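Local coordinates for protein HpuA (Kingella denitrificans ATCC 33394, PDB 5EC6) that is a haemoglobin receptor, an outer-membrane lipoprotein that probably serves iron acquisition, at residues A[178-183]-A[189-194]. Numbering follows the deposited sequence.
Sequences EVIGLR and AVTSSY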
loop_
_atom_site.group_PDB
_atom_site.type_symbol
_atom_site.label_atom_id
_atom_site.label_comp_id
_atom_site.label_asym_id
_atom_site.label_seq_id
_atom_site.Cartn_x
_atom_site.Cartn_y
_atom_site.Cartn_z
ATOM N N GLU A 178 -7.333 -5.634 -5.947
ATOM C CA GLU A 178 -6.354 -5.802 -7.010
ATOM C C GLU A 178 -5.092 -5.200 -6.421
ATOM O O GLU A 178 -5.083 -4.010 -6.130
ATOM C CB GLU A 178 -6.835 -5.035 -8.250
ATOM C CG GLU A 178 -5.961 -5.192 -9.498
ATOM C CD GLU A 178 -6.711 -4.806 -10.769
ATOM O OE1 GLU A 178 -7.974 -4.979 -10.847
ATOM O OE2 GLU A 178 -6.043 -4.282 -11.716
ATOM N N VAL A 179 -4.037 -6.010 -6.271
ATOM C CA VAL A 179 -2.907 -5.628 -5.424
ATOM C C VAL A 179 -1.563 -5.820 -6.171
ATOM O O VAL A 179 -1.470 -6.606 -7.138
ATOM C CB VAL A 179 -2.852 -6.376 -4.058
ATOM C CG1 VAL A 179 -4.180 -6.248 -3.324
ATOM C CG2 VAL A 179 -2.473 -7.827 -4.173
ATOM N N ILE A 180 -0.554 -5.208 -5.604
ATOM C CA ILE A 180 0.831 -5.441 -6.023
ATOM C C ILE A 180 1.662 -5.780 -4.801
ATOM O O ILE A 180 1.510 -5.174 -3.743
ATOM C CB ILE A 180 1.402 -4.185 -6.695
ATOM C CG1 ILE A 180 0.624 -3.836 -7.982
ATOM C CG2 ILE A 180 2.892 -4.359 -7.004
ATOM C CD1 ILE A 180 0.777 -2.387 -8.342
ATOM N N GLY A 181 2.526 -6.780 -4.964
ATOM C CA GLY A 181 3.532 -7.161 -3.973
ATOM C C GLY A 181 4.904 -6.654 -4.344
ATOM O O GLY A 181 5.213 -6.526 -5.550
ATOM N N LEU A 182 5.661 -6.343 -3.312
ATOM C CA LEU A 182 7.003 -5.771 -3.442
ATOM C C LEU A 182 7.959 -6.537 -2.542
ATOM O O LEU A 182 7.711 -6.746 -1.348
ATOM C CB LEU A 182 6.983 -4.299 -3.059
ATOM C CG LEU A 182 8.370 -3.661 -2.824
ATOM C CD1 LEU A 182 8.891 -3.400 -4.209
ATOM C CD2 LEU A 182 8.295 -2.371 -2.007
ATOM N N ARG A 183 9.110 -6.926 -3.124
ATOM C CA ARG A 183 10.221 -7.437 -2.369
ATOM C C ARG A 183 11.485 -6.612 -2.761
ATOM O O ARG A 183 11.449 -5.794 -3.695
ATOM C CB ARG A 183 10.455 -8.931 -2.664
ATOM C CG ARG A 183 9.301 -9.918 -2.211
ATOM C CD ARG A 183 9.641 -11.329 -2.625
ATOM N NE ARG A 183 9.029 -12.414 -1.840
ATOM C CZ ARG A 183 8.635 -13.582 -2.328
ATOM N NH1 ARG A 183 8.676 -13.877 -3.666
ATOM N NH2 ARG A 183 8.046 -14.430 -1.500
ATOM N N ALA A 189 14.197 -3.097 -6.144
ATOM C CA ALA A 189 12.828 -3.459 -5.864
ATOM C C ALA A 189 12.270 -4.358 -6.950
ATOM O O ALA A 189 12.434 -4.095 -8.146
ATOM C CB ALA A 189 11.993 -2.189 -5.771
ATOM N N VAL A 190 11.578 -5.418 -6.545
ATOM C CA VAL A 190 11.001 -6.339 -7.484
ATOM C C VAL A 190 9.505 -6.466 -7.163
ATOM O O VAL A 190 9.107 -6.451 -5.997
ATOM C CB VAL A 190 11.706 -7.706 -7.486
ATOM C CG1 VAL A 190 13.119 -7.541 -8.055
ATOM C CG2 VAL A 190 11.805 -8.359 -6.123
ATOM N N THR A 191 8.721 -6.536 -8.211
ATOM C CA THR A 191 7.257 -6.478 -8.094
ATOM C C THR A 191 6.565 -7.658 -8.726
ATOM O O THR A 191 7.055 -8.309 -9.684
ATOM C CB THR A 191 6.705 -5.151 -8.604
ATOM O OG1 THR A 191 7.237 -4.849 -9.927
ATOM C CG2 THR A 191 7.036 -4.035 -7.646
ATOM N N SER A 192 5.385 -7.970 -8.188
ATOM C CA SER A 192 4.547 -9.035 -8.704
ATOM C C SER A 192 4.012 -8.713 -10.103
ATOM O O SER A 192 3.913 -7.559 -10.498
ATOM C CB SER A 192 3.384 -9.288 -7.734
ATOM O OG SER A 192 2.638 -8.117 -7.539
ATOM N N SER A 193 3.676 -9.766 -10.857
ATOM C CA SER A 193 3.327 -9.587 -12.279
ATOM C C SER A 193 2.069 -8.816 -12.442
ATOM O O SER A 193 1.033 -9.091 -11.782
ATOM C CB SER A 193 3.203 -10.924 -12.990
ATOM O OG SER A 193 4.435 -11.613 -12.939
ATOM N N TYR A 194 2.081 -7.850 -13.350
ATOM C CA TYR A 194 0.920 -7.023 -13.558
ATOM C C TYR A 194 0.930 -6.505 -14.964
ATOM O O TYR A 194 1.839 -5.740 -15.330
ATOM C CB TYR A 194 0.918 -5.853 -12.593
ATOM C CG TYR A 194 -0.360 -5.118 -12.362
ATOM C CD1 TYR A 194 -1.624 -5.711 -12.587
ATOM C CD2 TYR A 194 -0.341 -3.833 -11.830
ATOM C CE1 TYR A 194 -2.780 -5.032 -12.304
ATOM C CE2 TYR A 194 -1.491 -3.136 -11.559
ATOM C CZ TYR A 194 -2.728 -3.729 -11.792
ATOM O OH TYR A 194 -3.840 -2.981 -11.485
HETATM O O HOH W 1 0.536 -8.426 -9.288
#
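In the antiparallel hairpin of strands 174-185 and 188-191, Arg183 and Val190 form a hydrogen-bonded pair, Arg183 N reaching Val190 O at 2.9 Å in the carbonyl plane, and Val190 N returning to Arg183 O. Beta-branched Val190, suited to an extended backbone, lays CG2 against Arg183 CB. The arginine chain, extended from CG to NE, leads away from Val190, its NE bonding Leu296 O and NH1 bonding Asp233 O. Leu182 and Thr191 make the next, non-hydrogen-bonded pair; Leu182 CD1 rests on Ala189 CB at 3.7 Å, while Thr191 OG1 pairs with His105 NE2.

Strand 174-185 also pairs with strands 208-215 and 298-308, and strand 188-191 with 104-109, setting the hairpin within the receptor's beta architecture. Strand 188-191 ends at Thr191, yet Ser192 N still bonds Gly181 O. The short serine chain supplies the return acceptor: with chi1 at 58°, Ser192 OG sits between its own N and carbonyl carbon and accepts Gly181 N at 2.9 Å, nearly straight at 171°. Gly181, lacking a side chain, adds no bulk beside that hydroxyl. A water bridges Ser192 OG and Ser193 O, donating to the latter, and bonds weakly to Val179 O.

Tyr194, its CB pointing toward strand 174-185, runs its ring alongside to the Glu178 end. Ile180 CD1 packs against Tyr194 CD2 at 3.9 Å, and Tyr194 OH donates to Glu178 OE2 at 2.6 Å on the anti side, the carboxylate standing 89° to the ring. Tyr194 OH is also hydrogen-bonded to Ala130 N.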